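Local coordinates for protoporphyrinogen oxidase (Exiguobacterium sibiricum, PDB 3LOV), which probably oxidises coproporphyrinogen III to coproporphyrin III with the help of FAD and oxygen in the coproporphyrin-dependent route to heme b, at residues L113-F116 and R117-T120; Q146-P149 and L150-L154; D370-V373 and H374-D377. One frame throughout, in Å; residues are numbered along the deposited sequence.

Contact 1: L113-F116 and R117-T120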
# COMPACT_ATOMS: atom_id res chain seq x y z
N LEU A 113 20.12 -23.26 -6.35
CA LEU A 113 20.43 -22.98 -7.75
C LEU A 113 19.85 -24.04 -8.71
O LEU A 113 19.48 -23.71 -9.83
CB LEU A 113 21.92 -22.84 -7.94
CG LEU A 113 22.61 -21.67 -7.23
CD1 LEU A 113 24.08 -21.69 -7.54
CD2 LEU A 113 22.02 -20.35 -7.66
N ASP A 114 19.78 -25.29 -8.28
CA ASP A 114 19.28 -26.34 -9.16
C ASP A 114 17.79 -26.13 -9.44
O ASP A 114 17.33 -26.25 -10.57
CB ASP A 114 19.43 -27.73 -8.50
CG ASP A 114 20.87 -28.28 -8.53
OD1 ASP A 114 21.81 -27.68 -9.10
OD2 ASP A 114 21.04 -29.36 -7.98
N LEU A 115 17.03 -25.84 -8.40
CA LEU A 115 15.58 -25.68 -8.49
C LEU A 115 15.27 -24.39 -9.25
O LEU A 115 14.40 -24.36 -10.15
CB LEU A 115 14.98 -25.60 -7.10
CG LEU A 115 13.83 -26.52 -6.75
CD1 LEU A 115 14.34 -27.97 -6.67
CD2 LEU A 115 13.26 -26.02 -5.42
N PHE A 116 16.03 -23.35 -8.91
CA PHE A 116 15.86 -22.04 -9.53
C PHE A 116 16.09 -22.06 -11.03
O PHE A 116 15.36 -21.40 -11.79
CB PHE A 116 16.77 -20.98 -8.93
CG PHE A 116 16.57 -19.65 -9.54
CD1 PHE A 116 15.44 -18.89 -9.21
CD2 PHE A 116 17.46 -19.18 -10.51
CE1 PHE A 116 15.21 -17.66 -9.82
CE2 PHE A 116 17.24 -17.95 -11.13
CZ PHE A 116 16.12 -17.19 -10.79
N ARG A 117 17.12 -22.76 -11.46
CA ARG A 117 17.51 -22.74 -12.87
C ARG A 117 16.62 -23.61 -13.78
O ARG A 117 16.90 -23.75 -14.98
CB ARG A 117 18.96 -23.17 -13.01
CG ARG A 117 19.92 -22.22 -12.32
CD ARG A 117 21.33 -22.74 -12.35
NE ARG A 117 21.87 -22.78 -13.72
CZ ARG A 117 23.17 -22.73 -14.03
NH1 ARG A 117 24.11 -22.63 -13.09
NH2 ARG A 117 23.53 -22.75 -15.30
N GLN A 118 15.57 -24.20 -13.21
CA GLN A 118 14.48 -24.78 -13.98
C GLN A 118 13.60 -23.69 -14.64
O GLN A 118 12.82 -23.99 -15.56
CB GLN A 118 13.61 -25.65 -13.09
CG GLN A 118 14.37 -26.78 -12.38
CD GLN A 118 13.45 -27.77 -11.68
OE1 GLN A 118 12.23 -27.76 -11.86
NE2 GLN A 118 14.04 -28.65 -10.87
N THR A 119 13.71 -22.45 -14.16
CA THR A 119 12.92 -21.37 -14.69
C THR A 119 13.15 -21.07 -16.17
O THR A 119 14.28 -21.11 -16.65
CB THR A 119 13.14 -20.07 -13.93
OG1 THR A 119 12.10 -19.18 -14.33
CG2 THR A 119 14.55 -19.44 -14.20
N THR A 120 12.04 -20.74 -16.84
CA THR A 120 12.01 -20.27 -18.21
C THR A 120 12.03 -18.74 -18.30
O THR A 120 11.97 -18.17 -19.37
CB THR A 120 10.72 -20.84 -18.95
OG1 THR A 120 9.55 -20.60 -18.15
CG2 THR A 120 10.84 -22.34 -19.19

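Contact 2: Q146-P149 and L150-L154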
# COMPACT_ATOMS: atom_id res chain seq x y z
N GLN A 146 25.65 3.89 3.99
CA GLN A 146 24.54 4.82 3.82
C GLN A 146 23.48 4.15 2.93
O GLN A 146 23.81 3.33 2.06
CB GLN A 146 24.99 6.10 3.11
CG GLN A 146 26.48 6.50 3.26
CD GLN A 146 26.85 6.89 4.67
OE1 GLN A 146 27.88 6.46 5.20
NE2 GLN A 146 26.01 7.72 5.30
N ASP A 147 22.21 4.53 3.10
CA ASP A 147 21.15 4.01 2.25
C ASP A 147 21.40 4.26 0.77
O ASP A 147 21.89 5.31 0.41
CB ASP A 147 19.81 4.61 2.67
CG ASP A 147 18.63 3.79 2.18
OD1 ASP A 147 18.85 2.65 1.72
OD2 ASP A 147 17.48 4.26 2.25
N ILE A 148 21.11 3.29 -0.10
CA ILE A 148 21.18 3.51 -1.54
C ILE A 148 19.93 2.86 -2.10
O ILE A 148 19.29 2.06 -1.40
CB ILE A 148 22.41 2.87 -2.22
CG1 ILE A 148 22.54 1.39 -1.82
CG2 ILE A 148 23.70 3.71 -1.94
CD1 ILE A 148 23.65 0.58 -2.61
N PRO A 149 19.56 3.20 -3.35
CA PRO A 149 18.39 2.54 -3.95
C PRO A 149 18.59 1.02 -4.09
O PRO A 149 19.72 0.57 -4.32
CB PRO A 149 18.29 3.19 -5.35
CG PRO A 149 19.11 4.44 -5.27
CD PRO A 149 20.13 4.25 -4.21
N LEU A 150 17.48 0.28 -4.02
CA LEU A 150 17.48 -1.18 -4.05
C LEU A 150 18.16 -1.72 -5.30
O LEU A 150 18.89 -2.72 -5.25
CB LEU A 150 16.04 -1.72 -3.94
CG LEU A 150 15.77 -3.20 -3.59
CD1 LEU A 150 16.60 -3.67 -2.40
CD2 LEU A 150 14.29 -3.43 -3.35
N GLY A 151 17.88 -1.04 -6.41
CA GLY A 151 18.39 -1.42 -7.71
C GLY A 151 19.88 -1.19 -7.82
O GLY A 151 20.58 -1.94 -8.50
N GLU A 152 20.36 -0.13 -7.19
CA GLU A 152 21.78 0.08 -7.10
C GLU A 152 22.43 -0.98 -6.19
O GLU A 152 23.53 -1.41 -6.47
CB GLU A 152 22.04 1.47 -6.55
CG GLU A 152 23.44 1.98 -6.65
CD GLU A 152 23.54 3.48 -6.27
OE1 GLU A 152 22.64 4.25 -6.64
OE2 GLU A 152 24.51 3.86 -5.60
N TYR A 153 21.76 -1.39 -5.12
CA TYR A 153 22.29 -2.42 -4.25
C TYR A 153 22.27 -3.75 -4.94
O TYR A 153 23.24 -4.48 -4.89
CB TYR A 153 21.46 -2.51 -2.98
CG TYR A 153 21.75 -3.69 -2.10
CD1 TYR A 153 22.95 -3.82 -1.47
CD2 TYR A 153 20.79 -4.65 -1.87
CE1 TYR A 153 23.22 -4.90 -0.63
CE2 TYR A 153 21.04 -5.71 -1.05
CZ TYR A 153 22.26 -5.84 -0.43
OH TYR A 153 22.48 -6.92 0.38
N LEU A 154 21.13 -4.10 -5.53
CA LEU A 154 20.94 -5.41 -6.11
C LEU A 154 21.64 -5.68 -7.47
O LEU A 154 22.11 -6.79 -7.70
CB LEU A 154 19.43 -5.74 -6.23
CG LEU A 154 18.61 -5.98 -4.95
CD1 LEU A 154 17.17 -6.26 -5.33
CD2 LEU A 154 19.17 -7.14 -4.12

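Contact 3: D370-V373 and H374-D377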
# COMPACT_ATOMS: atom_id res chain seq x y z
N ASP A 370 -0.28 5.97 -16.35
CA ASP A 370 -1.53 5.63 -15.68
C ASP A 370 -2.73 6.32 -16.34
O ASP A 370 -3.79 6.49 -15.71
CB ASP A 370 -1.46 6.02 -14.18
CG ASP A 370 -1.21 7.50 -13.96
OD1 ASP A 370 -1.09 8.21 -14.95
OD2 ASP A 370 -1.12 7.95 -12.80
N HIS A 371 -2.57 6.69 -17.61
CA HIS A 371 -3.62 7.45 -18.30
C HIS A 371 -4.93 6.68 -18.37
O HIS A 371 -5.98 7.29 -18.32
CB HIS A 371 -3.18 7.82 -19.73
CG HIS A 371 -3.47 6.76 -20.73
ND1 HIS A 371 -2.66 5.64 -20.88
CD2 HIS A 371 -4.47 6.62 -21.63
CE1 HIS A 371 -3.17 4.87 -21.83
NE2 HIS A 371 -4.26 5.44 -22.30
N LEU A 372 -4.88 5.36 -18.54
CA LEU A 372 -6.11 4.54 -18.55
C LEU A 372 -7.01 4.80 -17.35
O LEU A 372 -8.23 4.65 -17.49
CB LEU A 372 -5.84 3.05 -18.60
CG LEU A 372 -5.73 2.40 -19.97
CD1 LEU A 372 -5.59 0.90 -19.79
CD2 LEU A 372 -6.95 2.75 -20.84
N VAL A 373 -6.43 5.18 -16.21
CA VAL A 373 -7.21 5.38 -14.97
C VAL A 373 -8.17 6.59 -15.09
O VAL A 373 -9.27 6.60 -14.51
CB VAL A 373 -6.28 5.55 -13.76
CG1 VAL A 373 -7.08 5.64 -12.51
CG2 VAL A 373 -5.32 4.36 -13.67
N HIS A 374 -7.78 7.58 -15.90
CA HIS A 374 -8.59 8.76 -16.17
C HIS A 374 -9.57 8.57 -17.33
O HIS A 374 -10.35 9.46 -17.59
CB HIS A 374 -7.70 9.98 -16.46
CG HIS A 374 -6.63 10.21 -15.44
ND1 HIS A 374 -6.77 11.13 -14.42
CD2 HIS A 374 -5.43 9.62 -15.26
CE1 HIS A 374 -5.67 11.12 -13.68
NE2 HIS A 374 -4.85 10.20 -14.15
N GLU A 375 -9.52 7.44 -18.03
CA GLU A 375 -10.45 7.20 -19.13
C GLU A 375 -11.78 6.67 -18.61
O GLU A 375 -11.90 6.30 -17.44
CB GLU A 375 -9.88 6.20 -20.15
CG GLU A 375 -8.60 6.66 -20.84
CD GLU A 375 -8.79 7.90 -21.75
OE1 GLU A 375 -9.88 8.04 -22.31
OE2 GLU A 375 -7.84 8.72 -21.90
N SER A 376 -12.76 6.64 -19.49
CA SER A 376 -14.10 6.12 -19.16
C SER A 376 -14.07 4.66 -18.74
O SER A 376 -13.19 3.91 -19.16
CB SER A 376 -15.00 6.21 -20.41
OG SER A 376 -14.66 5.21 -21.38
N ASP A 377 -15.10 4.26 -17.99
CA ASP A 377 -15.35 2.85 -17.64
C ASP A 377 -15.32 1.86 -18.82
O ASP A 377 -14.86 0.74 -18.66
CB ASP A 377 -16.73 2.70 -16.99
CG ASP A 377 -16.76 3.17 -15.57
OD1 ASP A 377 -15.75 3.71 -15.08
OD2 ASP A 377 -17.82 3.01 -14.93
O HOH W 1 -2.94 10.20 -12.17
O HOH W 2 -5.83 9.55 -20.25

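Contact 1: L113-F116 and R117-T120
R117 lies alongside the carbonyl of L113 and meets it with both backbone and side chain. R117 N donates to L113 O at 3.0 Å, and because CG stands beside the backbone N (chi1 -63°), the aliphatic chain stays near the same oxygen, with R117 CD 3.3 Å from L113 O. A bend at chi3 then carries the guanidinium toward helix 124-135, where NH2 forms a salt bridge with E124 and a hydrogen bond with Q128. Replacing R117 with an alanine would probably leave E124 without this cationic mate and strip the CG and CD methylenes from beside L113 O. Q118 does the same with the carbonyl of L115: its CG is 3.3 Å from L115 O, the acceptor of Q118 N. F116 takes a different rotation, CG anti to the backbone N (chi1 -179°), and one face of its ring receives the methyl CG2 of T119, 4.3 Å above the plane and displaced toward the rim. P102, L162 and L166 also pack on this ring, while T119 OG1 accepts from L121 N. In the backbone, T119 N donates to F116 O at 3.1 Å, closing the type I beta turn by which the chain leaves the short helix 113-116.

Contact 2: Q146-P149 and L150-L154
P149 O receives the N-H of Y153 at an N-to-O distance of 2.9 Å. The donor lies in the carbonyl plane, with an N-H...O angle of 151°, so this first i-to-i+4 bond of helix 150-158 is moderately straight. The same carbonyl oxygen is packed by a side chain as well, for E152 CB lies 3.3 Å from P149 O. From there the glutamate runs extended, its CG anti to the backbone N (chi1 -168°), and reaches back past the start of the helix. Its carboxylate divides its contacts: E152 OE1 meets the proline ring at P149 CD, 3.5 Å away, while E152 OE2 approaches I148 CG2 at 3.8 Å, the two side chains crossing at about a right angle. With P149 as N-cap, I148 and Y153 occupy N' and N4, and their apolar contact across the first turn is a hydrophobic staple: I148 CD1 sits 3.8 Å from Y153 CB. A chi1 of 51° places I148 CG1 between the backbone N and the carbonyl carbon, and from that branch CD1 extends over the tyrosine backbone, 3.7 Å from Y153 CA. E152 stands at N3, where its negative charge would probably interact favourably with the helix dipole. The tyrosine ring leads away from the staple toward F191 and V192 of helix 189-198, and its OH bonds to E195. On the approach to the helix, D147 and I148 are tied to residues S183 to F185 by hydrogen bonds.

Contact 3: D370-V373 and H374-D377
The loop joining strand 357-364 to helix 377-392 folds here through overlapping i-to-i+3 turns, in which H374 N donates to H371 O at 3.0 Å and E375 N to L372 O at 3.1 Å. Both donors stand well above the plane of the carbonyl they use. The H374 ring is swung back over the turn, CG beside its own backbone N (chi1 -51°), so that its edge faces the preceding carbonyls, with H374 CD2 3.6 Å from D370 O. At that ring's edge a water joins the side chains, lying 2.8 Å from H374 NE2 and donating to D370 OD2, which also accepts from S309 N. E375 bends at chi2 (-66°) to bring OE2 to the edge of the H371 ring, 4.0 Å from H371 CD2, with ring and carboxylate planes 62° apart. A second water donates both to E375 OE2, at 2.7 Å, and to H371 O, which thus holds two bonds. S376 OG caps V379 N beyond the turns, and R405 hydrogen-bonds the carbonyls of V373 and E375. Each histidine has a carboxylate nearby whose charged atoms do not meet its NE2, and these acids would probably favour its protonated form, the D370 pairing being relayed through water.

In the fold
The three contacts are local, between neighbouring residues at a helix exit, a helix start and a loop of one flavin-containing amine oxidoreductase chain, in series and without touching. Contacts 1 and 2 are the closest pair, with centres about 26 Å apart and nearest atoms about 12 Å apart; they share helix 160-172 as a neighbour, which F116 of contact 1 and L154 of contact 2 both touch. One contact leaves a helix, the other enters one. Contact 3 is remote from both, its nearest atoms about 26 Å from contact 1 and 21 Å from contact 2. It alone approaches the cofactor: the side chain of V373 is about 9 Å from FAD and about 11 Å from that of the FAD-binding K44.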